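Card1 endonuclease domain-containing protein (Vibrio cholerae, PDB 1XMX) is of unknown function but probably binds nucleic acid and carries a predicted Card1-like endonuclease domain of the PDDEXK clan. Local coordinates at residues 72-83 against 103-113. Numbering follows the deposited sequence.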
loop_
_atom_site.group_PDB
_atom_site.type_symbol
_atom_site.label_atom_id
_atom_site.label_comp_id
_atom_site.label_asym_id
_atom_site.label_seq_id
_atom_site.Cartn_x
_atom_site.Cartn_y
_atom_site.Cartn_z
ATOM N N LYS A 72 -23.681 17.206 20.978
ATOM C CA LYS A 72 -23.778 16.522 22.265
ATOM C C LYS A 72 -25.193 16.049 22.548
ATOM O O LYS A 72 -25.427 15.013 23.161
ATOM C CB LYS A 72 -23.381 17.473 23.403
ATOM C CG LYS A 72 -21.886 17.731 23.469
ATOM C CD LYS A 72 -21.437 18.474 24.742
ATOM C CE LYS A 72 -19.909 18.714 24.613
ATOM N NZ LYS A 72 -19.267 19.563 25.689
ATOM N N SER A 73 -26.156 16.886 22.184
ATOM C CA SER A 73 -27.539 16.483 22.268
ATOM C C SER A 73 -27.886 15.233 21.390
ATOM O O SER A 73 -28.584 14.309 21.859
ATOM C CB SER A 73 -28.392 17.663 21.868
ATOM O OG SER A 73 -29.456 17.664 22.724
ATOM N N ALA A 74 -27.429 15.217 20.130
ATOM C CA ALA A 74 -27.693 14.076 19.260
ATOM C C ALA A 74 -27.036 12.835 19.860
ATOM O O ALA A 74 -27.645 11.788 19.958
ATOM C CB ALA A 74 -27.168 14.358 17.788
ATOM N N ILE A 75 -25.810 12.984 20.346
ATOM C CA ILE A 75 -25.071 11.831 20.843
ATOM C C ILE A 75 -25.585 11.303 22.182
ATOM O O ILE A 75 -25.522 10.103 22.460
ATOM C CB ILE A 75 -23.536 12.109 20.873
ATOM C CG1 ILE A 75 -23.031 12.360 19.428
ATOM C CG2 ILE A 75 -22.775 10.935 21.576
ATOM C CD1 ILE A 75 -21.594 12.993 19.307
ATOM N N ARG A 76 -26.072 12.199 23.023
ATOM C CA ARG A 76 -26.649 11.786 24.294
ATOM C C ARG A 76 -27.939 10.979 24.074
ATOM O O ARG A 76 -28.187 10.028 24.778
ATOM C CB ARG A 76 -26.908 13.004 25.160
ATOM C CG ARG A 76 -27.053 12.678 26.597
ATOM C CD ARG A 76 -26.902 13.943 27.439
ATOM N NE ARG A 76 -25.497 14.225 27.798
ATOM C CZ ARG A 76 -24.799 13.549 28.723
ATOM N NH1 ARG A 76 -25.377 12.525 29.390
ATOM N NH2 ARG A 76 -23.536 13.914 28.999
ATOM N N GLU A 77 -28.743 11.362 23.085
ATOM C CA GLU A 77 -29.879 10.546 22.650
ATOM C C GLU A 77 -29.463 9.129 22.237
ATOM O O GLU A 77 -30.066 8.163 22.636
ATOM C CB GLU A 77 -30.612 11.220 21.480
ATOM C CG GLU A 77 -31.697 12.149 21.938
ATOM C CD GLU A 77 -32.540 12.731 20.788
ATOM O OE1 GLU A 77 -32.983 11.918 19.916
ATOM O OE2 GLU A 77 -32.773 13.998 20.791
ATOM N N LEU A 78 -28.448 9.033 21.393
ATOM C CA LEU A 78 -27.844 7.760 21.074
ATOM C C LEU A 78 -27.370 7.030 22.338
ATOM O O LEU A 78 -27.675 5.835 22.516
ATOM C CB LEU A 78 -26.661 7.947 20.114
ATOM C CG LEU A 78 -25.883 6.653 19.834
ATOM C CD1 LEU A 78 -26.814 5.733 19.063
ATOM C CD2 LEU A 78 -24.615 6.961 19.018
ATOM N N ALA A 79 -26.651 7.724 23.228
ATOM C CA ALA A 79 -26.051 7.054 24.370
ATOM C C ALA A 79 -27.163 6.448 25.244
ATOM O O ALA A 79 -27.022 5.335 25.778
ATOM C CB ALA A 79 -25.196 8.028 25.174
ATOM N N GLU A 80 -28.272 7.183 25.368
ATOM C CA GLU A 80 -29.318 6.838 26.316
ATOM C C GLU A 80 -30.047 5.577 25.778
ATOM O O GLU A 80 -30.341 4.665 26.511
ATOM C CB GLU A 80 -30.239 8.055 26.549
ATOM C CG GLU A 80 -31.068 8.056 27.820
ATOM C CD GLU A 80 -30.312 8.390 29.168
ATOM O OE1 GLU A 80 -29.551 7.538 29.706
ATOM O OE2 GLU A 80 -30.562 9.486 29.742
ATOM N N THR A 81 -30.275 5.516 24.476
ATOM C CA THR A 81 -30.804 4.321 23.847
ATOM C C THR A 81 -29.838 3.127 24.035
ATOM O O THR A 81 -30.268 1.998 24.225
ATOM C CB THR A 81 -31.008 4.542 22.308
ATOM O OG1 THR A 81 -31.784 5.722 22.061
ATOM C CG2 THR A 81 -31.709 3.356 21.682
ATOM N N LEU A 82 -28.532 3.368 23.966
ATOM C CA LEU A 82 -27.590 2.275 24.097
ATOM C C LEU A 82 -27.583 1.831 25.543
ATOM O O LEU A 82 -27.589 0.656 25.821
ATOM C CB LEU A 82 -26.172 2.707 23.717
ATOM C CG LEU A 82 -25.983 3.048 22.243
ATOM C CD1 LEU A 82 -24.533 3.505 21.997
ATOM C CD2 LEU A 82 -26.445 1.836 21.348
ATOM N N LYS A 83 -27.546 2.789 26.460
ATOM C CA LYS A 83 -27.584 2.476 27.861
ATOM C C LYS A 83 -28.847 1.672 28.211
ATOM O O LYS A 83 -28.761 0.705 28.983
ATOM C CB LYS A 83 -27.518 3.741 28.716
ATOM C CG LYS A 83 -27.535 3.441 30.195
ATOM C CD LYS A 83 -26.232 2.713 30.588
ATOM C CE LYS A 83 -26.215 2.363 32.098
ATOM N NZ LYS A 83 -26.556 3.601 32.904
ATOM N N SER A 103 -17.039 16.292 21.822
ATOM C CA SER A 103 -18.441 16.256 22.220
ATOM C C SER A 103 -18.818 14.813 22.559
ATOM O O SER A 103 -19.398 14.577 23.596
ATOM C CB SER A 103 -19.349 16.745 21.092
ATOM O OG SER A 103 -19.022 18.069 20.732
ATOM N N ALA A 104 -18.495 13.869 21.664
ATOM C CA ALA A 104 -18.718 12.455 21.920
ATOM C C ALA A 104 -17.980 11.984 23.164
ATOM O O ALA A 104 -18.534 11.204 23.923
ATOM C CB ALA A 104 -18.307 11.619 20.737
ATOM N N TYR A 105 -16.718 12.405 23.337
ATOM C CA TYR A 105 -15.957 12.045 24.554
ATOM C C TYR A 105 -16.706 12.412 25.867
ATOM O O TYR A 105 -16.778 11.576 26.844
ATOM C CB TYR A 105 -14.554 12.679 24.556
ATOM C CG TYR A 105 -13.671 12.230 25.737
ATOM C CD1 TYR A 105 -13.728 12.854 26.988
ATOM C CD2 TYR A 105 -12.806 11.157 25.600
ATOM C CE1 TYR A 105 -12.919 12.405 28.083
ATOM C CE2 TYR A 105 -12.009 10.730 26.668
ATOM C CZ TYR A 105 -12.071 11.351 27.895
ATOM O OH TYR A 105 -11.238 10.856 28.924
ATOM N N GLU A 106 -17.244 13.641 25.909
ATOM C CA GLU A 106 -17.948 14.114 27.128
ATOM C C GLU A 106 -19.140 13.189 27.416
ATOM O O GLU A 106 -19.341 12.746 28.541
ATOM C CB GLU A 106 -18.433 15.563 26.999
ATOM C CG GLU A 106 -19.081 16.119 28.292
ATOM C CD GLU A 106 -19.909 17.412 28.080
ATOM O OE1 GLU A 106 -20.783 17.412 27.174
ATOM O OE2 GLU A 106 -19.716 18.427 28.820
ATOM N N VAL A 107 -19.937 12.924 26.387
ATOM C CA VAL A 107 -21.126 12.107 26.548
ATOM C C VAL A 107 -20.741 10.689 27.015
ATOM O O VAL A 107 -21.222 10.190 28.037
ATOM C CB VAL A 107 -21.972 12.029 25.236
ATOM C CG1 VAL A 107 -23.155 11.112 25.452
ATOM C CG2 VAL A 107 -22.439 13.433 24.808
ATOM N N PHE A 108 -19.840 10.054 26.282
ATOM C CA PHE A 108 -19.511 8.651 26.587
ATOM C C PHE A 108 -18.779 8.496 27.937
ATOM O O PHE A 108 -19.013 7.534 28.683
ATOM C CB PHE A 108 -18.720 8.019 25.435
ATOM C CG PHE A 108 -19.502 7.946 24.152
ATOM C CD1 PHE A 108 -20.873 7.751 24.174
ATOM C CD2 PHE A 108 -18.880 8.015 22.934
ATOM C CE1 PHE A 108 -21.596 7.657 22.971
ATOM C CE2 PHE A 108 -19.593 7.911 21.746
ATOM C CZ PHE A 108 -20.939 7.723 21.763
ATOM N N ARG A 109 -17.904 9.440 28.243
ATOM C CA ARG A 109 -17.234 9.418 29.519
ATOM C C ARG A 109 -18.244 9.504 30.712
ATOM O O ARG A 109 -18.077 8.829 31.737
ATOM C CB ARG A 109 -16.158 10.513 29.580
ATOM C CG ARG A 109 -15.527 10.650 30.933
ATOM C CD ARG A 109 -14.636 9.433 31.274
ATOM N NE ARG A 109 -13.973 9.664 32.558
ATOM C CZ ARG A 109 -14.552 9.513 33.736
ATOM N NH1 ARG A 109 -15.811 9.108 33.827
ATOM N NH2 ARG A 109 -13.875 9.789 34.819
ATOM N N SER A 110 -19.321 10.261 30.557
ATOM C CA SER A 110 -20.303 10.352 31.645
ATOM C C SER A 110 -21.056 9.048 31.909
ATOM O O SER A 110 -21.528 8.830 32.996
ATOM C CB SER A 110 -21.302 11.490 31.446
ATOM O OG SER A 110 -22.133 11.204 30.352
ATOM N N TYR A 111 -21.147 8.199 30.896
ATOM C CA TYR A 111 -21.699 6.862 31.001
ATOM C C TYR A 111 -20.673 5.831 31.490
ATOM O O TYR A 111 -20.990 4.650 31.602
ATOM C CB TYR A 111 -22.247 6.447 29.630
ATOM C CG TYR A 111 -23.590 7.087 29.325
ATOM C CD1 TYR A 111 -24.764 6.486 29.759
ATOM C CD2 TYR A 111 -23.679 8.314 28.651
ATOM C CE1 TYR A 111 -25.996 7.054 29.515
ATOM C CE2 TYR A 111 -24.912 8.896 28.408
ATOM C CZ TYR A 111 -26.072 8.239 28.851
ATOM O OH TYR A 111 -27.317 8.769 28.646
ATOM N N HIS A 112 -19.440 6.247 31.760
ATOM C CA HIS A 112 -18.425 5.290 32.216
ATOM C C HIS A 112 -18.083 4.206 31.190
ATOM O O HIS A 112 -17.660 3.109 31.556
ATOM C CB HIS A 112 -18.863 4.623 33.524
ATOM C CG HIS A 112 -19.062 5.599 34.628
ATOM N ND1 HIS A 112 -18.276 6.725 34.754
ATOM C CD2 HIS A 112 -19.987 5.666 35.617
ATOM C CE1 HIS A 112 -18.695 7.436 35.791
ATOM N NE2 HIS A 112 -19.729 6.814 36.332
ATOM N N TRP A 113 -18.256 4.511 29.908
ATOM C CA TRP A 113 -17.926 3.552 28.897
ATOM C C TRP A 113 -16.460 3.730 28.586
ATOM O O TRP A 113 -15.972 4.836 28.638
ATOM C CB TRP A 113 -18.776 3.780 27.657
ATOM C CG TRP A 113 -20.174 3.294 27.849
ATOM C CD1 TRP A 113 -20.595 2.214 28.631
ATOM C CD2 TRP A 113 -21.365 3.860 27.287
ATOM N NE1 TRP A 113 -21.973 2.097 28.561
ATOM C CE2 TRP A 113 -22.456 3.079 27.722
ATOM C CE3 TRP A 113 -21.612 4.932 26.427
ATOM C CZ2 TRP A 113 -23.752 3.349 27.331
ATOM C CZ3 TRP A 113 -22.925 5.206 26.066
ATOM C CH2 TRP A 113 -23.964 4.421 26.519
#
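Val107 enters helix 68-85 as a knob into a hole formed by Lys72, Ile75, Arg76 and Ala79. With CG1 anti to the backbone N (chi1 177°), that methyl lies 3.7 Å from Ala79 CB, while CG2 turns toward the carbonyl of Lys72. Deeper in the interface, Ile75 divides its branches: CD1 packs on Ala104 CB, and CG2 approaches Phe108 CZ at 3.7 Å. The Phe108 ring in turn presents its edge to Ala79 CB and meets Phe91 of strand 88-92 edge-to-face. Beyond the last helical turn, which ends in a Schellman motif at His112, two more aromatic side chains close over Ala79. Its CB touches Tyr111 CE2 at 3.4 Å and Trp113 CZ3 at 3.7 Å, and Trp113 CH2 also reaches Leu82 CB. The aliphatic CB of Lys83 lies near Tyr111 CE1.

Segments 72-83 and 103-110 run broadly the same way, their axes crossing at -33° with a closest approach of 9.1 Å. The two helices flank strand 88-92 in sequence and pack side by side on the parallel part of the N-terminal alpha/beta sheet, where Leu82 and Trp113 both rest on Val89.

Polar contacts lie along the more exposed border. Tyr111 OH donates to Glu80 OE1 at 2.8 Å, arriving from above the carboxylate plane, which stands 79° from the phenol ring; the bend of Glu80 at chi2 folds the acid back to the hydroxyl. Arg76 NH2 makes a weak bond of 3.3 Å to Ser110 OG, which itself donates to Val107 O at 2.7 Å. Toward the start of the paired segments, the extended Lys72 chain passes Ser103 CB and forms a salt bridge with Glu106, although the carboxylate position is uncertain. Ser103 OG hydrogen-bonds instead to His99 O within its own helix.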